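Putative secreted glycosylhydrolase (Parabacteroides distasonis ATCC 8503, PDB 3IMM) probably hydrolyses sugar substrates, as 3-keto-disaccharide hydrolases do, and binds a sodium ion. Local coordinates at residues Y68-K73 against E173-G178; A130-M135 against E145-K150. All blocks are in the same frame, centred on the assembly; numbering follows the deposited sequence.

The two contacts belong to the two sheets of one beta-sandwich, and their centres lie about 14 Å apart. Interaction 1 joins the end of strand 62-69 to the loop that leads into strand 179-182; both strands are neighbours in the five-stranded sheet. Interaction 2 pairs strands 133-138 and 141-147, a hairpin at one side of the six-stranded sheet. Along the chain the order is 68-73, 130-135, 145-150, 173-178, so the hairpin contact lies wholly within the span bracketed by interaction 1. The two touch directly. Y68 OH hydrogen-bonds to G131 O, and L174 packs on M148. Here a turn and a 3-10 segment at the hairpin meet the strand end and loop of the other sheet.

Interaction 1 of 2, residues Y68-K73 against E173-G178; sequences YCTDTK and ELPTKG
The aromatic ring of Y68 lies flat against the backbone of T176. T176 CA sits 3.6 Å from the centroid of the Y68 ring and only 6° off its normal, a CH-pi contact over the face. The T176 carbonyl carbon also lies over this face, and T176 O comes 3.3 Å from Y68 CE1. Y68 CG is anti to its own carbonyl carbon (chi1 -65°), which lays the ring alongside the T176 side chain, the two pointing the same way. A second close point is at G178. G178 CA approaches C69 O to 3.2 Å in a CA-H...O contact.

No direct hydrogen bond joins 68-73 to 173-178. Three waters bridge them instead. One accepts from Y68 N and donates to G178 O. Another donates to Y68 O (2.6 Å from the water oxygen) and to P175 O. The third donates to Y68 OH and T176 O, while the hydroxyl also hydrogen-bonds to G131 O. K177 N is buried here and has no hydrogen-bond partner. With a leucine in place of Y68, T176 CA would probably lose the flat face it rests on, and the third water and G131 O would lose their hydroxyl mate.

The outer side is looser. T70 CG2 touches P175 CB at 4.0 Å, the two side chains crossing at about a right angle. Both residues are exposed. The same T70 CG2 lies 3.6 Å from K177 O.

At Y68 the chain turns a corner, with a positive phi of 58°. C69 then pairs through its backbone with F179. The end of strand 62-69 thus packs on the loop entering the adjacent antiparallel strand 179-182, in a beta-sandwich of the concanavalin-like clan.

Interaction 2 of 2, residues A130-M135 against E145-K150; sequences AGQHIM and EMDMSK
The imidazole of H133 and the carboxylate of D147 lie side by side, their planes 51° apart. H133 CE1 comes 3.3 Å from D147 OD2, an oblique approach to the ring. A130 O lies in the ring plane, at its edge. D147 OD1 is gripped from one face of the carboxylate by S149 N (3.0 Å) and S149 OG (2.6 Å). The bond from S149 N makes an Asx turn where the strand gives way to a 3-10 segment. D147 CG stands anti to the backbone N (chi1 -179°), beside the ring.

These residues sit on an antiparallel beta hairpin, strands 133-138 and 141-147. I134 and M146 form a hydrogen-bonded pair, with I134 N to M146 O 3.0 Å and M146 N to I134 O 2.8 Å. M148 N adds a nearly straight bond to Q132 O (2.9 Å, 174°). The type II' turn A130-H133 links the hairpin to strand 122-130.

On the H133 face, selenomethionine M135, in one of its two conformers, lies alongside E145; E145 OE1 forms a salt bridge with K142 NZ. On the buried face, I134 CD1 touches the selenium of M148 at 4.0 Å, and both side chains pack on Y68 and V80.

Interaction 1 of 2, residues Y68-K73 against E173-G178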
loop_
_atom_site.group_PDB
_atom_site.type_symbol
_atom_site.label_atom_id
_atom_site.label_comp_id
_atom_site.label_asym_id
_atom_site.label_seq_id
_atom_site.Cartn_x
_atom_site.Cartn_y
_atom_site.Cartn_z
ATOM N N TYR A 68 -0.755 -1.651 -9.267
ATOM C CA TYR A 68 -0.107 -2.187 -10.448
ATOM C C TYR A 68 0.012 -3.707 -10.380
ATOM O O TYR A 68 1.027 -4.287 -10.819
ATOM C CB TYR A 68 1.309 -1.564 -10.591
ATOM C CG TYR A 68 1.395 -0.082 -10.837
ATOM C CD1 TYR A 68 0.278 0.659 -11.179
ATOM C CD2 TYR A 68 2.649 0.574 -10.826
ATOM C CE1 TYR A 68 0.369 2.000 -11.432
ATOM C CE2 TYR A 68 2.751 1.927 -11.116
ATOM C CZ TYR A 68 1.611 2.627 -11.425
ATOM O OH TYR A 68 1.665 3.960 -11.728
ATOM N N CYS A 69 -1.001 -4.358 -9.824
ATOM C CA CYS A 69 -0.974 -5.805 -9.685
ATOM C C CYS A 69 -1.465 -6.473 -10.951
ATOM O O CYS A 69 -2.580 -6.264 -11.360
ATOM C CB CYS A 69 -1.782 -6.285 -8.477
ATOM S SG CYS A 69 -1.743 -8.039 -8.336
ATOM N N THR A 70 -0.607 -7.286 -11.564
ATOM C CA THR A 70 -0.921 -7.910 -12.843
ATOM C C THR A 70 -1.338 -9.373 -12.640
ATOM O O THR A 70 -1.718 -10.038 -13.599
ATOM C CB THR A 70 0.280 -7.815 -13.823
ATOM O OG1 THR A 70 1.429 -8.438 -13.242
ATOM C CG2 THR A 70 0.615 -6.341 -14.161
ATOM N N ASP A 71 -1.349 -9.832 -11.386
ATOM C CA ASP A 71 -1.801 -11.167 -11.054
ATOM C C ASP A 71 -2.236 -11.174 -9.613
ATOM O O ASP A 71 -1.394 -11.125 -8.724
ATOM C CB ASP A 71 -0.629 -12.133 -11.242
ATOM C CG ASP A 71 -1.016 -13.601 -11.055
ATOM O OD1 ASP A 71 -1.947 -13.914 -10.268
ATOM O OD2 ASP A 71 -0.352 -14.432 -11.691
ATOM N N THR A 72 -3.536 -11.235 -9.351
ATOM C CA THR A 72 -4.027 -11.157 -7.953
ATOM C C THR A 72 -3.811 -12.484 -7.157
ATOM O O THR A 72 -3.829 -12.480 -5.924
ATOM C CB THR A 72 -5.479 -10.728 -7.909
ATOM O OG1 THR A 72 -6.261 -11.686 -8.612
ATOM C CG2 THR A 72 -5.656 -9.364 -8.577
ATOM N N LYS A 73 -3.551 -13.593 -7.848
ATOM C CA LYS A 73 -3.199 -14.868 -7.168
ATOM C C LYS A 73 -1.702 -14.843 -6.765
ATOM O O LYS A 73 -1.372 -14.959 -5.583
ATOM C CB LYS A 73 -3.544 -16.098 -8.031
ATOM N N GLU A 173 11.093 -2.699 -15.066
ATOM C CA GLU A 173 10.437 -3.442 -16.143
ATOM C C GLU A 173 9.024 -3.877 -15.726
ATOM O O GLU A 173 8.347 -4.605 -16.456
ATOM C CB GLU A 173 11.283 -4.651 -16.563
ATOM C CG GLU A 173 12.790 -4.569 -16.273
ATOM C CD GLU A 173 13.586 -3.643 -17.192
ATOM O OE1 GLU A 173 13.047 -3.164 -18.215
ATOM O OE2 GLU A 173 14.776 -3.395 -16.873
ATOM N N LEU A 174 8.580 -3.432 -14.550
ATOM C CA LEU A 174 7.227 -3.704 -14.090
ATOM C C LEU A 174 6.218 -2.841 -14.886
ATOM O O LEU A 174 6.482 -1.646 -15.155
ATOM C CB LEU A 174 7.128 -3.455 -12.575
ATOM C CG LEU A 174 6.721 -4.641 -11.691
ATOM C CD1 LEU A 174 7.538 -5.855 -11.903
ATOM C CD2 LEU A 174 6.730 -4.222 -10.266
ATOM N N PRO A 175 5.115 -3.469 -15.341
ATOM C CA PRO A 175 3.977 -2.709 -15.856
ATOM C C PRO A 175 3.414 -1.714 -14.828
ATOM O O PRO A 175 3.435 -1.985 -13.606
ATOM C CB PRO A 175 2.937 -3.799 -16.168
ATOM C CG PRO A 175 3.744 -5.058 -16.376
ATOM C CD PRO A 175 4.910 -4.934 -15.447
ATOM N N THR A 176 2.842 -0.616 -15.340
ATOM C CA THR A 176 2.351 0.477 -14.532
ATOM C C THR A 176 0.818 0.592 -14.668
ATOM O O THR A 176 0.226 1.678 -14.733
ATOM C CB THR A 176 3.124 1.748 -14.879
ATOM O OG1 THR A 176 2.885 2.124 -16.251
ATOM C CG2 THR A 176 4.616 1.501 -14.647
ATOM N N LYS A 177 0.207 -0.576 -14.732
ATOM C CA LYS A 177 -1.231 -0.754 -14.787
ATOM C C LYS A 177 -1.548 -2.099 -14.126
ATOM O O LYS A 177 -0.865 -3.097 -14.385
ATOM C CB LYS A 177 -1.715 -0.769 -16.254
ATOM C CG LYS A 177 -3.187 -1.220 -16.395
ATOM C CD LYS A 177 -3.797 -0.990 -17.784
ATOM C CE LYS A 177 -5.191 -1.594 -17.826
ATOM N NZ LYS A 177 -5.832 -1.575 -19.186
ATOM N N GLY A 178 -2.599 -2.136 -13.321
ATOM C CA GLY A 178 -3.115 -3.398 -12.787
ATOM C C GLY A 178 -4.122 -3.175 -11.680
ATOM O O GLY A 178 -4.614 -2.062 -11.466
HETATM O O HOH W 1 -2.975 -0.180 -10.372
HETATM O O HOH W 2 3.279 -4.390 -12.146
HETATM O O HOH W 3 0.090 4.451 -13.899
#

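Interaction 2 of 2, residues A130-M135 against E145-K150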
loop_
_atom_site.group_PDB
_atom_site.type_symbol
_atom_site.label_atom_id
_atom_site.label_comp_id
_atom_site.label_asym_id
_atom_site.label_seq_id
_atom_site.Cartn_x
_atom_site.Cartn_y
_atom_site.Cartn_z
ATOM N N ALA A 130 1.521 7.662 -11.534
ATOM C CA ALA A 130 1.614 8.246 -12.855
ATOM C C ALA A 130 2.658 7.478 -13.645
ATOM O O ALA A 130 3.823 7.853 -13.687
ATOM C CB ALA A 130 1.959 9.770 -12.757
ATOM N N GLY A 131 2.236 6.375 -14.262
ATOM C CA GLY A 131 3.181 5.442 -14.872
ATOM C C GLY A 131 4.283 5.054 -13.889
ATOM O O GLY A 131 4.002 4.601 -12.773
ATOM N N GLN A 132 5.534 5.243 -14.289
ATOM C CA GLN A 132 6.698 4.872 -13.443
ATOM C C GLN A 132 6.934 5.767 -12.225
ATOM O O GLN A 132 7.807 5.470 -11.396
ATOM C CB GLN A 132 7.971 4.795 -14.292
ATOM C CG GLN A 132 8.028 3.528 -15.109
ATOM C CD GLN A 132 9.279 3.446 -15.951
ATOM O OE1 GLN A 132 9.733 4.434 -16.485
ATOM N NE2 GLN A 132 9.827 2.264 -16.073
ATOM N N HIS A 133 6.191 6.868 -12.123
ATOM C CA HIS A 133 6.290 7.794 -10.986
ATOM C C HIS A 133 5.165 7.578 -9.970
ATOM O O HIS A 133 3.967 7.730 -10.304
ATOM C CB HIS A 133 6.301 9.233 -11.499
ATOM C CG HIS A 133 7.415 9.486 -12.465
ATOM N ND1 HIS A 133 8.697 9.805 -12.060
ATOM C CD2 HIS A 133 7.462 9.388 -13.821
ATOM C CE1 HIS A 133 9.472 9.933 -13.124
ATOM N NE2 HIS A 133 8.747 9.680 -14.205
ATOM N N ILE A 134 5.563 7.184 -8.759
ATOM C CA ILE A 134 4.664 6.987 -7.601
ATOM C C ILE A 134 5.072 7.991 -6.526
ATOM O O ILE A 134 6.247 8.126 -6.222
ATOM C CB ILE A 134 4.752 5.519 -7.085
ATOM C CG1 ILE A 134 4.305 4.585 -8.218
ATOM C CG2 ILE A 134 3.869 5.281 -5.821
ATOM C CD1 ILE A 134 4.332 3.100 -7.897
HETATM N N MSE A 135 4.101 8.730 -6.007
HETATM C CA MSE A 135 4.303 9.641 -4.894
HETATM C C MSE A 135 3.399 9.217 -3.742
HETATM O O MSE A 135 2.247 8.823 -3.959
HETATM C CB MSE A 135 3.979 11.078 -5.316
HETATM C CG MSE A 135 3.826 12.037 -4.162
HETATM SE SE MSE A 135 3.419 13.848 -4.759
HETATM C CE MSE A 135 5.077 14.263 -5.736
ATOM N N GLU A 145 8.823 9.428 -3.096
ATOM C CA GLU A 145 8.743 9.711 -4.539
ATOM C C GLU A 145 9.654 8.734 -5.244
ATOM O O GLU A 145 10.878 8.833 -5.148
ATOM C CB GLU A 145 9.218 11.121 -4.869
ATOM C CG GLU A 145 8.119 12.092 -5.012
ATOM C CD GLU A 145 8.588 13.440 -5.442
ATOM O OE1 GLU A 145 9.263 14.104 -4.650
ATOM O OE2 GLU A 145 8.286 13.814 -6.581
HETATM N N MSE A 146 9.053 7.799 -5.957
HETATM C CA MSE A 146 9.786 6.771 -6.643
HETATM C C MSE A 146 9.685 7.013 -8.127
HETATM O O MSE A 146 8.590 7.168 -8.661
HETATM C CB MSE A 146 9.154 5.406 -6.372
HETATM C CG MSE A 146 9.746 4.310 -7.256
HETATM SE SE MSE A 146 9.300 2.517 -6.668
HETATM C CE MSE A 146 10.650 2.188 -5.440
ATOM N N ASP A 147 10.820 6.960 -8.801
ATOM C CA ASP A 147 10.856 6.722 -10.268
ATOM C C ASP A 147 11.338 5.293 -10.520
ATOM O O ASP A 147 12.518 5.030 -10.497
ATOM C CB ASP A 147 11.776 7.736 -10.967
ATOM C CG ASP A 147 11.832 7.550 -12.503
ATOM O OD1 ASP A 147 11.422 6.500 -13.061
ATOM O OD2 ASP A 147 12.374 8.460 -13.143
HETATM N N MSE A 148 10.405 4.414 -10.861
HETATM C CA MSE A 148 10.643 2.985 -11.066
HETATM C C MSE A 148 11.704 2.657 -12.104
HETATM O O MSE A 148 12.269 1.555 -12.073
HETATM C CB MSE A 148 9.317 2.263 -11.426
HETATM C CG MSE A 148 8.277 2.377 -10.362
HETATM SE SE MSE A 148 6.573 1.742 -10.883
HETATM C CE MSE A 148 6.957 -0.167 -11.004
ATOM N N SER A 149 12.004 3.601 -12.997
ATOM C CA SER A 149 13.006 3.377 -14.044
ATOM C C SER A 149 14.396 3.241 -13.462
ATOM O O SER A 149 15.229 2.626 -14.093
ATOM C CB SER A 149 12.980 4.459 -15.136
ATOM O OG SER A 149 13.317 5.702 -14.616
ATOM N N LYS A 150 14.619 3.746 -12.241
ATOM C CA LYS A 150 15.906 3.598 -11.558
ATOM C C LYS A 150 16.119 2.199 -11.034
ATOM O O LYS A 150 17.244 1.814 -10.746
ATOM C CB LYS A 150 16.028 4.557 -10.384
ATOM C CG LYS A 150 15.995 6.041 -10.762
ATOM C CD LYS A 150 15.896 6.953 -9.506
ATOM C CE LYS A 150 17.228 7.073 -8.736
ATOM N NZ LYS A 150 16.956 7.289 -7.266
#